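Local coordinates for putative phosphomethylpyrimidine kinase (Bacteroides thetaiotaomicron, PDB 3MBH), which probably phosphorylates pyridoxal with ATP as a kinase of the ribokinase superfamily, and binds pyridoxal in its pocket, at residues V142-L147 with T226-I231; E169-L174 with Q180-T185; L173-G178 with Y201-N206. All blocks are in the same frame, centred on the assembly; numbering follows the deposited sequence.

Overall arrangement
The contacts follow the ribokinase-like α/β fold from its middle outward. Contact 1, its centre about 3 Å from the centre of the chain, sets strand 142-143 against helix 223-236. Contacts 2 and 3 lie in the chain between its segments. Both use helix 164-176: contact 2 lays it against strand 181-189, and contact 3 sets its C-terminal end beside the turn after strand 195-202. Contacts 2 and 3 share L173 and L174, their centres about 6 Å apart; the centre of contact 1 is about 12 Å and 15 Å from theirs. The strands are neighbours in one sheet, with helix 164-176 on one face and helix 223-236, whose start carries D225 of the pyridoxal pocket, on the other.

Contact 1. Residues V142-L147 with T226-I231; sequences VITPNL and TFTSVI
T144, just past the end of strand 142-143, lies beside T228 of helix 223-236, and their CA atoms, 6.6 Å apart, are the nearest CA pair across the two segments. The side chains meet tip to tip: T144 OG1 and T228 OG1 share a hydrogen bond of 2.6 Å. With chi1 at 56°, T144 places its hydroxyl between its own N and carbonyl carbon and aims it at the helix, while its methyl swings beside the backbone N. That methyl, CG2, comes to the edge of the F227 ring, 4.2 Å from CE2. Further back along the strand, V142 CG1 meets I231 CG2 at 4.5 Å, one turn of helix on from F227. Threonine suits both positions, offering a hydroxyl for the bond and a methyl for the apolar surroundings. A valine in place of T144 would keep the shape but would probably leave the T228 hydroxyl without this mate. T228 OG1 also bonds to G224 O in the GTGD motif that opens the helix, next to D225 of the pyridoxal pocket. The buried hydroxyl pair is thus satisfied within the protein, and it ties the central sheet to the helix that starts at the active site.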
ATOM      1  N   VAL A 142      31.573  -3.999   6.537  1.00 16.51           N
ATOM      2  CA  VAL A 142      30.533  -4.288   7.534  1.00 15.54           C
ATOM      3  C   VAL A 142      30.623  -5.770   7.834  1.00 15.25           C
ATOM      4  O   VAL A 142      30.597  -6.543   6.904  1.00 15.29           O
ATOM      5  CB  VAL A 142      29.121  -3.933   7.005  1.00 15.75           C
ATOM      6  CG1 VAL A 142      28.010  -4.127   8.202  1.00 14.93           C
ATOM      7  CG2 VAL A 142      29.052  -2.477   6.472  1.00 15.62           C
ATOM      8  N   ILE A 143      30.776  -6.170   9.095  1.00 14.86           N
ATOM      9  CA  ILE A 143      30.665  -7.554   9.507  1.00 14.60           C
ATOM     10  C   ILE A 143      29.600  -7.765  10.572  1.00 14.86           C
ATOM     11  O   ILE A 143      29.342  -6.890  11.386  1.00 14.06           O
ATOM     12  CB  ILE A 143      32.023  -8.164  10.003  1.00 15.88           C
ATOM     13  CG1 ILE A 143      32.554  -7.420  11.244  1.00 14.59           C
ATOM     14  CG2 ILE A 143      33.098  -8.170   8.879  1.00 14.07           C
ATOM     15  CD1 ILE A 143      33.787  -8.160  11.910  1.00 14.38           C
ATOM     16  N   THR A 144      28.977  -8.931  10.556  1.00 14.24           N
ATOM     17  CA  THR A 144      27.837  -9.184  11.399  1.00 15.18           C
ATOM     18  C   THR A 144      27.949 -10.514  12.228  1.00 16.16           C
ATOM     19  O   THR A 144      27.033 -11.330  12.247  1.00 16.70           O
ATOM     20  CB  THR A 144      26.572  -9.213  10.562  1.00 15.46           C
ATOM     21  OG1 THR A 144      26.685 -10.190   9.518  1.00 14.87           O
ATOM     22  CG2 THR A 144      26.291  -7.782   9.919  1.00 13.96           C
ATOM     23  N   PRO A 145      29.059 -10.716  12.933  1.00 15.98           N
ATOM     24  CA  PRO A 145      29.131 -11.909  13.786  1.00 16.11           C
ATOM     25  C   PRO A 145      28.063 -11.997  14.867  1.00 17.00           C
ATOM     26  O   PRO A 145      27.735 -10.970  15.483  1.00 16.61           O
ATOM     27  CB  PRO A 145      30.419 -11.727  14.529  1.00 16.98           C
ATOM     28  CG  PRO A 145      30.718 -10.234  14.435  1.00 17.39           C
ATOM     29  CD  PRO A 145      30.119  -9.746  13.201  1.00 15.43           C
ATOM     30  N   ASN A 146      27.613 -13.220  15.158  1.00 16.73           N
ATOM     31  CA  ASN A 146      26.909 -13.486  16.398  1.00 17.57           C
ATOM     32  C   ASN A 146      27.907 -13.621  17.525  1.00 18.06           C
ATOM     33  O   ASN A 146      29.110 -13.644  17.285  1.00 17.66           O
ATOM     34  CB  ASN A 146      25.960 -14.689  16.310  1.00 16.96           C
ATOM     35  CG  ASN A 146      26.652 -15.997  16.015  1.00 14.86           C
ATOM     36  OD1 ASN A 146      27.787 -16.251  16.469  1.00 15.83           O
ATOM     37  ND2 ASN A 146      25.948 -16.879  15.286  1.00 12.21           N
ATOM     38  N   LEU A 147      27.427 -13.742  18.760  1.00 18.81           N
ATOM     39  CA  LEU A 147      28.343 -13.750  19.903  1.00 18.74           C
ATOM     40  C   LEU A 147      29.364 -14.905  19.828  1.00 18.96           C
ATOM     41  O   LEU A 147      30.578 -14.746  20.127  1.00 18.44           O
ATOM     42  CB  LEU A 147      27.552 -13.788  21.228  1.00 19.57           C
ATOM     43  CG  LEU A 147      28.401 -13.499  22.452  1.00 18.51           C
ATOM     44  CD1 LEU A 147      28.933 -12.091  22.335  1.00 19.06           C
ATOM     45  CD2 LEU A 147      27.597 -13.711  23.712  1.00 17.13           C
ATOM     46  N   THR A 226      18.995 -13.471   7.492  1.00 18.38           N
ATOM     47  CA  THR A 226      17.899 -12.498   7.357  1.00 17.76           C
ATOM     48  C   THR A 226      18.352 -11.150   7.898  1.00 16.90           C
ATOM     49  O   THR A 226      18.178 -10.119   7.245  1.00 16.16           O
ATOM     50  CB  THR A 226      16.649 -12.942   8.123  1.00 18.96           C
ATOM     51  OG1 THR A 226      16.138 -14.108   7.515  1.00 18.91           O
ATOM     52  CG2 THR A 226      15.570 -11.849   8.125  1.00 17.35           C
ATOM     53  N   PHE A 227      18.960 -11.164   9.074  1.00 16.78           N
ATOM     54  CA  PHE A 227      19.494  -9.952   9.676  1.00 17.14           C
ATOM     55  C   PHE A 227      20.469  -9.174   8.758  1.00 16.68           C
ATOM     56  O   PHE A 227      20.333  -7.976   8.548  1.00 15.89           O
ATOM     57  CB  PHE A 227      20.200 -10.273  11.006  1.00 17.82           C
ATOM     58  CG  PHE A 227      20.792  -9.063  11.678  1.00 16.45           C
ATOM     59  CD1 PHE A 227      20.032  -8.283  12.509  1.00 18.76           C
ATOM     60  CD2 PHE A 227      22.119  -8.695  11.450  1.00 18.62           C
ATOM     61  CE1 PHE A 227      20.577  -7.132  13.100  1.00 16.08           C
ATOM     62  CE2 PHE A 227      22.677  -7.541  12.041  1.00 16.68           C
ATOM     63  CZ  PHE A 227      21.911  -6.780  12.867  1.00 17.49           C
ATOM     64  N   THR A 228      21.450  -9.889   8.231  1.00 16.86           N
ATOM     65  CA  THR A 228      22.508  -9.280   7.429  1.00 17.11           C
ATOM     66  C   THR A 228      21.980  -8.829   6.084  1.00 16.69           C
ATOM     67  O   THR A 228      22.386  -7.756   5.609  1.00 16.15           O
ATOM     68  CB  THR A 228      23.797 -10.189   7.356  1.00 16.91           C
ATOM     69  OG1 THR A 228      24.190 -10.496   8.706  1.00 15.75           O
ATOM     70  CG2 THR A 228      24.959  -9.477   6.564  1.00 13.26           C
ATOM     71  N   SER A 229      21.014  -9.574   5.521  1.00 16.34           N
ATOM     72  CA  SER A 229      20.372  -9.191   4.255  1.00 16.24           C
ATOM     73  C   SER A 229      19.608  -7.844   4.431  1.00 16.91           C
ATOM     74  O   SER A 229      19.745  -6.919   3.593  1.00 16.47           O
ATOM     75  CB  SER A 229      19.380 -10.271   3.784  1.00 16.82           C
ATOM     76  OG  SER A 229      20.036 -11.424   3.298  1.00 16.61           O
ATOM     77  N   VAL A 230      18.882  -7.699   5.548  1.00 16.41           N
ATOM     78  CA  VAL A 230      18.172  -6.432   5.791  1.00 16.59           C
ATOM     79  C   VAL A 230      19.153  -5.300   6.069  1.00 16.15           C
ATOM     80  O   VAL A 230      18.999  -4.194   5.542  1.00 17.32           O
ATOM     81  CB  VAL A 230      17.076  -6.540   6.852  1.00 17.12           C
ATOM     82  CG1 VAL A 230      16.446  -5.136   7.036  1.00 14.24           C
ATOM     83  CG2 VAL A 230      16.011  -7.611   6.431  1.00 15.80           C
ATOM     84  N   ILE A 231      20.204  -5.584   6.834  1.00 16.06           N
ATOM     85  CA  ILE A 231      21.243  -4.571   7.070  1.00 15.79           C
ATOM     86  C   ILE A 231      21.856  -4.068   5.737  1.00 16.10           C
ATOM     87  O   ILE A 231      21.976  -2.859   5.516  1.00 14.37           O
ATOM     88  CB  ILE A 231      22.350  -5.044   8.044  1.00 15.84           C
ATOM     89  CG1 ILE A 231      21.749  -5.253   9.438  1.00 16.62           C
ATOM     90  CG2 ILE A 231      23.551  -4.021   8.084  1.00 15.95           C
ATOM     91  CD1 ILE A 231      21.444  -4.000  10.292  1.00 15.59           C
TER

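Contact 2. Residues E169-L174 with Q180-T185; sequences EYLRLL and QVVIIT
L171 and V182, whose CA atoms are 6.1 Å apart, lie where helix 164-176 passes over strand 181-189. The axes of the two segments approach to 8.3 Å and run at 138° to each other, closer to antiparallel than to parallel. L171 carries much of the contact. From CB, chi1 of -75° turns CG beside the backbone N, and there CG rests 3.9 Å from CD1 of I184. The branch that does the most is CD2, which goes down to the strand: it comes 3.3 Å from V182 O. The same methyl lies 3.7 Å from both V182 CG1 and I184 CD1. It therefore fills the groove between two residues that point to the same side of the strand. V182 and L171 run alongside each other, pointing opposite ways, and V182 CG1 is shared, since CD1 of L174 also touches it at 3.8 Å. L174, one turn further along the helix, comes in roughly perpendicular to V182. I184 CD1 additionally reaches Y170 CB, while the Y170 ring leads away to an edge-to-face contact with F151 and its hydroxyl to S162. Leucines on the helix and β-branched residues on the strand suit an interface that is apolar and has no hydrogen bond across it. On the other face of the strand, I183 packs on F227 and I231 of helix 223-236. Strands 142-143 and 181-189 are parallel neighbours joined through helices 147-154 and 164-176, a β-α-β crossover of the layered α/β/α ribokinase fold.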
ATOM      1  N   GLU A 169      34.482  -2.793  23.847  1.00 21.57           N
ATOM      2  CA  GLU A 169      35.878  -3.154  23.576  1.00 21.54           C
ATOM      3  C   GLU A 169      35.947  -4.212  22.482  1.00 20.35           C
ATOM      4  O   GLU A 169      36.755  -4.092  21.593  1.00 20.21           O
ATOM      5  CB  GLU A 169      36.614  -3.629  24.848  1.00 22.62           C
ATOM      6  CG  GLU A 169      38.024  -2.984  25.126  1.00 27.88           C
ATOM      7  CD  GLU A 169      39.050  -3.114  23.957  1.00 36.18           C
ATOM      8  OE1 GLU A 169      38.812  -2.499  22.868  1.00 41.94           O
ATOM      9  OE2 GLU A 169      40.109  -3.810  24.130  1.00 39.55           O
ATOM     10  N   TYR A 170      35.102  -5.240  22.496  1.00 20.30           N
ATOM     11  CA  TYR A 170      35.173  -6.224  21.409  1.00 20.16           C
ATOM     12  C   TYR A 170      34.881  -5.572  20.038  1.00 19.64           C
ATOM     13  O   TYR A 170      35.503  -5.889  19.023  1.00 19.55           O
ATOM     14  CB  TYR A 170      34.175  -7.354  21.615  1.00 21.50           C
ATOM     15  CG  TYR A 170      34.242  -8.128  22.908  1.00 24.44           C
ATOM     16  CD1 TYR A 170      35.449  -8.573  23.433  1.00 25.86           C
ATOM     17  CD2 TYR A 170      33.062  -8.503  23.562  1.00 28.39           C
ATOM     18  CE1 TYR A 170      35.482  -9.325  24.625  1.00 28.77           C
ATOM     19  CE2 TYR A 170      33.094  -9.243  24.762  1.00 30.47           C
ATOM     20  CZ  TYR A 170      34.299  -9.647  25.285  1.00 29.28           C
ATOM     21  OH  TYR A 170      34.296 -10.393  26.465  1.00 32.57           O
ATOM     22  N   LEU A 171      33.898  -4.679  20.011  1.00 18.86           N
ATOM     23  CA  LEU A 171      33.504  -3.975  18.759  1.00 18.77           C
ATOM     24  C   LEU A 171      34.714  -3.216  18.185  1.00 19.14           C
ATOM     25  O   LEU A 171      35.033  -3.308  17.016  1.00 17.48           O
ATOM     26  CB  LEU A 171      32.324  -3.037  19.023  1.00 17.90           C
ATOM     27  CG  LEU A 171      30.950  -3.707  19.191  1.00 17.27           C
ATOM     28  CD1 LEU A 171      30.057  -2.717  19.833  1.00 14.17           C
ATOM     29  CD2 LEU A 171      30.319  -4.190  17.839  1.00 12.94           C
ATOM     30  N   ARG A 172      35.377  -2.481  19.055  0.70 20.09           N
ATOM     31  CA  ARG A 172      36.534  -1.716  18.662  0.70 20.84           C
ATOM     32  C   ARG A 172      37.700  -2.616  18.188  0.70 20.40           C
ATOM     33  O   ARG A 172      38.369  -2.271  17.212  0.70 19.91           O
ATOM     34  CB  ARG A 172      36.918  -0.803  19.830  0.70 21.40           C
ATOM     35  CG  ARG A 172      38.155   0.003  19.638  0.70 24.16           C
ATOM     36  CD  ARG A 172      38.059   0.850  18.404  0.70 26.73           C
ATOM     37  NE  ARG A 172      39.120   1.839  18.380  0.70 31.44           N
ATOM     38  CZ  ARG A 172      39.177   2.829  17.502  0.70 32.30           C
ATOM     39  NH1 ARG A 172      38.253   2.922  16.542  0.70 32.15           N
ATOM     40  NH2 ARG A 172      40.175   3.700  17.561  0.70 30.96           N
ATOM     41  N   LEU A 173      37.935  -3.754  18.858  1.00 20.24           N
ATOM     42  CA  LEU A 173      39.040  -4.667  18.489  1.00 20.13           C
ATOM     43  C   LEU A 173      38.799  -5.231  17.102  1.00 19.82           C
ATOM     44  O   LEU A 173      39.712  -5.315  16.295  1.00 20.90           O
ATOM     45  CB  LEU A 173      39.161  -5.862  19.433  1.00 20.41           C
ATOM     46  CG  LEU A 173      39.769  -5.715  20.810  1.00 23.41           C
ATOM     47  CD1 LEU A 173      39.734  -7.095  21.485  1.00 25.08           C
ATOM     48  CD2 LEU A 173      41.222  -5.162  20.786  1.00 20.69           C
ATOM     49  N   LEU A 174      37.555  -5.624  16.833  1.00 19.04           N
ATOM     50  CA  LEU A 174      37.188  -6.073  15.524  1.00 18.47           C
ATOM     51  C   LEU A 174      37.272  -4.958  14.465  1.00 17.95           C
ATOM     52  O   LEU A 174      37.727  -5.200  13.345  1.00 17.05           O
ATOM     53  CB  LEU A 174      35.808  -6.752  15.548  1.00 19.68           C
ATOM     54  CG  LEU A 174      35.698  -8.160  16.174  1.00 19.10           C
ATOM     55  CD1 LEU A 174      34.228  -8.604  16.042  1.00 20.06           C
ATOM     56  CD2 LEU A 174      36.657  -9.154  15.550  1.00 22.12           C
ATOM     57  N   GLN A 180      34.765  -0.845   9.098  1.00 16.94           N
ATOM     58  CA  GLN A 180      34.291   0.413   9.630  1.00 17.60           C
ATOM     59  C   GLN A 180      33.084   0.171  10.533  1.00 16.19           C
ATOM     60  O   GLN A 180      32.901   0.864  11.498  1.00 16.18           O
ATOM     61  CB  GLN A 180      33.939   1.358   8.477  1.00 17.50           C
ATOM     62  CG  GLN A 180      33.257   2.686   8.948  1.00 21.17           C
ATOM     63  CD  GLN A 180      32.564   3.437   7.812  1.00 25.32           C
ATOM     64  OE1 GLN A 180      33.111   3.555   6.691  1.00 25.51           O
ATOM     65  NE2 GLN A 180      31.355   3.951   8.092  1.00 21.22           N
ATOM     66  N   VAL A 181      32.273  -0.820  10.191  1.00 15.78           N
ATOM     67  CA  VAL A 181      31.059  -1.158  10.955  1.00 15.29           C
ATOM     68  C   VAL A 181      31.115  -2.611  11.400  1.00 15.40           C
ATOM     69  O   VAL A 181      31.366  -3.558  10.585  1.00 14.69           O
ATOM     70  CB  VAL A 181      29.767  -0.923  10.150  1.00 14.93           C
ATOM     71  CG1 VAL A 181      28.479  -1.414  10.946  1.00 11.01           C
ATOM     72  CG2 VAL A 181      29.604   0.586   9.815  1.00 13.60           C
ATOM     73  N   VAL A 182      30.911  -2.783  12.698  1.00 14.30           N
ATOM     74  CA  VAL A 182      30.888  -4.102  13.288  1.00 14.92           C
ATOM     75  C   VAL A 182      29.571  -4.208  14.032  1.00 15.12           C
ATOM     76  O   VAL A 182      29.227  -3.320  14.807  1.00 14.27           O
ATOM     77  CB  VAL A 182      32.046  -4.313  14.280  1.00 14.79           C
ATOM     78  CG1 VAL A 182      31.987  -5.700  14.922  1.00 13.07           C
ATOM     79  CG2 VAL A 182      33.412  -4.061  13.559  1.00 16.88           C
ATOM     80  N   ILE A 183      28.846  -5.299  13.785  1.00 15.73           N
ATOM     81  CA  ILE A 183      27.594  -5.560  14.475  1.00 16.42           C
ATOM     82  C   ILE A 183      27.722  -6.923  15.137  1.00 17.34           C
ATOM     83  O   ILE A 183      28.095  -7.897  14.474  1.00 17.62           O
ATOM     84  CB  ILE A 183      26.383  -5.488  13.473  1.00 15.91           C
ATOM     85  CG1 ILE A 183      26.353  -4.127  12.729  1.00 15.56           C
ATOM     86  CG2 ILE A 183      25.087  -5.798  14.205  1.00 14.13           C
ATOM     87  CD1 ILE A 183      25.402  -4.089  11.542  1.00 16.65           C
ATOM     88  N   ILE A 184      27.436  -6.996  16.436  1.00 17.23           N
ATOM     89  CA  ILE A 184      27.439  -8.259  17.141  1.00 16.97           C
ATOM     90  C   ILE A 184      26.002  -8.612  17.488  1.00 17.69           C
ATOM     91  O   ILE A 184      25.330  -7.851  18.193  1.00 17.80           O
ATOM     92  CB  ILE A 184      28.302  -8.228  18.427  1.00 17.24           C
ATOM     93  CG1 ILE A 184      29.731  -7.860  18.082  1.00 17.12           C
ATOM     94  CG2 ILE A 184      28.219  -9.617  19.143  1.00 16.26           C
ATOM     95  CD1 ILE A 184      30.651  -7.591  19.262  1.00 16.70           C
ATOM     96  N   THR A 185      25.515  -9.761  16.972  1.00 18.42           N
ATOM     97  CA  THR A 185      24.157 -10.185  17.256  1.00 18.05           C
ATOM     98  C   THR A 185      24.113 -11.298  18.333  1.00 19.27           C
ATOM     99  O   THR A 185      25.108 -11.842  18.750  1.00 17.73           O
ATOM    100  CB  THR A 185      23.463 -10.686  16.019  1.00 18.25           C
ATOM    101  OG1 THR A 185      23.908 -12.023  15.740  1.00 18.21           O
ATOM    102  CG2 THR A 185      23.705  -9.747  14.846  1.00 17.06           C
TER

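Contact 3. Residues L173-G178 with Y201-N206; sequences LLSDKG and YNRQGN
The C-terminal end of helix 164-176 meets the turn of the β-hairpin made by strands 195-202 and 207-213, and R203 bridges to G178. The guanidinium holds one oxygen end-on with two nitrogens: NH1 lies 3.1 Å and NH2 3.2 Å from G178 O. Both approach from the same face of that carbonyl, NH1 high above its plane and NH2 tilted only 25° from it, while the oxygen stays in the guanidinium plane. A bend at chi3, 51°, in an otherwise extended chain brings the group round to it. G178 O lies just past the helix, where the charge of the arginine would probably suit the partly negative carbonyl. At the backbone angles of G178, with phi at 155°, a CB would jam against K177 O, which calls for glycine.

Beside this grip, S175 faces Y201. Its CB is 3.8 Å from Y201 CE2, and its OG, lying near the ring plane at the edge, bonds to P179 O; serine is small enough to let the ring come close. The Y201 hydroxyl donates to N206 OD1 at 2.7 Å, in the carbonyl plane and on a lone pair. N202 OD1 accepts from Q204 N, which makes an Asx turn. Together these bonds shape the tight turn of a β-hairpin, here fastened by an arginine to the backbone just past the crossover helix.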
ATOM      1  N   LEU A 173      37.935  -3.754  18.858  1.00 20.24           N
ATOM      2  CA  LEU A 173      39.040  -4.667  18.489  1.00 20.13           C
ATOM      3  C   LEU A 173      38.799  -5.231  17.102  1.00 19.82           C
ATOM      4  O   LEU A 173      39.712  -5.315  16.295  1.00 20.90           O
ATOM      5  CB  LEU A 173      39.161  -5.862  19.433  1.00 20.41           C
ATOM      6  CG  LEU A 173      39.769  -5.715  20.810  1.00 23.41           C
ATOM      7  CD1 LEU A 173      39.734  -7.095  21.485  1.00 25.08           C
ATOM      8  CD2 LEU A 173      41.222  -5.162  20.786  1.00 20.69           C
ATOM      9  N   LEU A 174      37.555  -5.624  16.833  1.00 19.04           N
ATOM     10  CA  LEU A 174      37.188  -6.073  15.524  1.00 18.47           C
ATOM     11  C   LEU A 174      37.272  -4.958  14.465  1.00 17.95           C
ATOM     12  O   LEU A 174      37.727  -5.200  13.345  1.00 17.05           O
ATOM     13  CB  LEU A 174      35.808  -6.752  15.548  1.00 19.68           C
ATOM     14  CG  LEU A 174      35.698  -8.160  16.174  1.00 19.10           C
ATOM     15  CD1 LEU A 174      34.228  -8.604  16.042  1.00 20.06           C
ATOM     16  CD2 LEU A 174      36.657  -9.154  15.550  1.00 22.12           C
ATOM     17  N   SER A 175      36.877  -3.730  14.805  1.00 17.35           N
ATOM     18  CA  SER A 175      36.972  -2.631  13.824  1.00 17.06           C
ATOM     19  C   SER A 175      38.434  -2.297  13.503  1.00 17.43           C
ATOM     20  O   SER A 175      38.774  -1.968  12.380  1.00 16.67           O
ATOM     21  CB  SER A 175      36.306  -1.382  14.325  1.00 16.77           C
ATOM     22  OG  SER A 175      36.454  -0.361  13.366  1.00 16.27           O
ATOM     23  N   ASP A 176      39.292  -2.426  14.491  1.00 18.10           N
ATOM     24  CA  ASP A 176      40.738  -2.236  14.271  1.00 19.31           C
ATOM     25  C   ASP A 176      41.291  -3.190  13.220  1.00 19.76           C
ATOM     26  O   ASP A 176      42.254  -2.875  12.565  1.00 21.02           O
ATOM     27  CB  ASP A 176      41.484  -2.393  15.575  1.00 19.66           C
ATOM     28  CG  ASP A 176      41.264  -1.204  16.522  1.00 21.50           C
ATOM     29  OD1 ASP A 176      40.734  -0.141  16.127  1.00 21.54           O
ATOM     30  OD2 ASP A 176      41.624  -1.355  17.694  1.00 25.75           O
ATOM     31  N   LYS A 177      40.628  -4.319  12.994  1.00 20.65           N
ATOM     32  CA  LYS A 177      41.119  -5.266  12.030  1.00 20.82           C
ATOM     33  C   LYS A 177      40.780  -4.942  10.602  1.00 19.93           C
ATOM     34  O   LYS A 177      41.291  -5.604   9.701  1.00 19.09           O
ATOM     35  CB  LYS A 177      40.648  -6.663  12.416  1.00 22.01           C
ATOM     36  CG  LYS A 177      41.593  -7.259  13.424  1.00 25.59           C
ATOM     37  CD  LYS A 177      40.960  -8.239  14.342  1.00 30.54           C
ATOM     38  CE  LYS A 177      41.968  -8.484  15.498  1.00 33.26           C
ATOM     39  NZ  LYS A 177      41.795  -9.823  16.114  1.00 36.60           N
ATOM     40  N   GLY A 178      39.927  -3.938  10.392  1.00 19.45           N
ATOM     41  CA  GLY A 178      39.471  -3.570   9.046  1.00 19.10           C
ATOM     42  C   GLY A 178      38.123  -2.856   9.008  1.00 18.93           C
ATOM     43  O   GLY A 178      38.051  -1.744   8.560  1.00 17.83           O
ATOM     44  N   TYR A 201      29.046  -0.783  16.231  1.00 15.97           N
ATOM     45  CA  TYR A 201      29.997   0.306  16.269  1.00 15.34           C
ATOM     46  C   TYR A 201      30.226   0.817  14.837  1.00 15.61           C
ATOM     47  O   TYR A 201      30.297   0.057  13.905  1.00 14.87           O
ATOM     48  CB  TYR A 201      31.273  -0.149  16.939  1.00 15.54           C
ATOM     49  CG  TYR A 201      32.369   0.846  16.837  1.00 14.43           C
ATOM     50  CD1 TYR A 201      32.323   1.984  17.578  1.00 15.82           C
ATOM     51  CD2 TYR A 201      33.458   0.635  15.996  1.00 16.50           C
ATOM     52  CE1 TYR A 201      33.301   2.943  17.484  1.00 18.65           C
ATOM     53  CE2 TYR A 201      34.449   1.563  15.886  1.00 18.14           C
ATOM     54  CZ  TYR A 201      34.377   2.712  16.653  1.00 19.83           C
ATOM     55  OH  TYR A 201      35.333   3.660  16.602  1.00 18.37           O
ATOM     56  N   ASN A 202      30.302   2.127  14.686  1.00 15.76           N
ATOM     57  CA  ASN A 202      30.608   2.765  13.405  1.00 15.43           C
ATOM     58  C   ASN A 202      31.850   3.587  13.669  1.00 15.29           C
ATOM     59  O   ASN A 202      31.824   4.564  14.442  1.00 14.95           O
ATOM     60  CB  ASN A 202      29.441   3.659  12.930  1.00 14.93           C
ATOM     61  CG  ASN A 202      29.573   4.072  11.497  1.00 15.44           C
ATOM     62  OD1 ASN A 202      30.638   3.956  10.904  1.00 17.99           O
ATOM     63  ND2 ASN A 202      28.497   4.546  10.920  1.00 16.49           N
ATOM     64  N   ARG A 203      32.937   3.210  13.040  1.00 15.53           N
ATOM     65  CA  ARG A 203      34.196   3.936  13.234  1.00 16.92           C
ATOM     66  C   ARG A 203      34.014   5.365  12.698  1.00 16.64           C
ATOM     67  O   ARG A 203      34.563   6.303  13.228  1.00 15.75           O
ATOM     68  CB  ARG A 203      35.344   3.215  12.507  1.00 17.11           C
ATOM     69  CG  ARG A 203      36.761   3.810  12.812  1.00 21.66           C
ATOM     70  CD  ARG A 203      37.894   2.950  12.194  1.00 26.75           C
ATOM     71  NE  ARG A 203      37.663   2.668  10.768  1.00 30.17           N
ATOM     72  CZ  ARG A 203      37.724   1.458  10.170  1.00 34.05           C
ATOM     73  NH1 ARG A 203      38.054   0.361  10.855  1.00 35.04           N
ATOM     74  NH2 ARG A 203      37.467   1.341   8.851  1.00 32.80           N
ATOM     75  N   GLN A 204      33.185   5.528  11.668  1.00 17.57           N
ATOM     76  CA  GLN A 204      32.915   6.837  11.178  1.00 18.51           C
ATOM     77  C   GLN A 204      31.910   7.540  12.105  1.00 18.80           C
ATOM     78  O   GLN A 204      30.702   7.262  12.048  1.00 18.80           O
ATOM     79  CB  GLN A 204      32.366   6.738   9.792  1.00 19.61           C
ATOM     80  CG  GLN A 204      32.001   8.049   9.239  1.00 25.54           C
ATOM     81  CD  GLN A 204      33.182   8.840   8.751  1.00 33.41           C
ATOM     82  OE1 GLN A 204      34.184   8.271   8.224  1.00 36.64           O
ATOM     83  NE2 GLN A 204      33.075  10.172   8.883  1.00 34.61           N
ATOM     84  N   GLY A 205      32.403   8.484  12.903  1.00 17.91           N
ATOM     85  CA  GLY A 205      31.610   9.149  13.926  1.00 18.06           C
ATOM     86  C   GLY A 205      31.836   8.512  15.295  1.00 18.00           C
ATOM     87  O   GLY A 205      31.483   9.102  16.321  1.00 17.40           O
ATOM     88  N   ASN A 206      32.416   7.305  15.306  1.00 18.15           N
ATOM     89  CA  ASN A 206      32.864   6.649  16.546  1.00 18.17           C
ATOM     90  C   ASN A 206      31.685   6.480  17.483  1.00 17.94           C
ATOM     91  O   ASN A 206      31.768   6.814  18.649  1.00 19.22           O
ATOM     92  CB  ASN A 206      33.998   7.446  17.193  1.00 18.25           C
ATOM     93  CG  ASN A 206      34.615   6.758  18.434  1.00 18.90           C
ATOM     94  OD1 ASN A 206      34.997   5.598  18.427  1.00 20.11           O
ATOM     95  ND2 ASN A 206      34.745   7.528  19.495  1.00 20.09           N
TER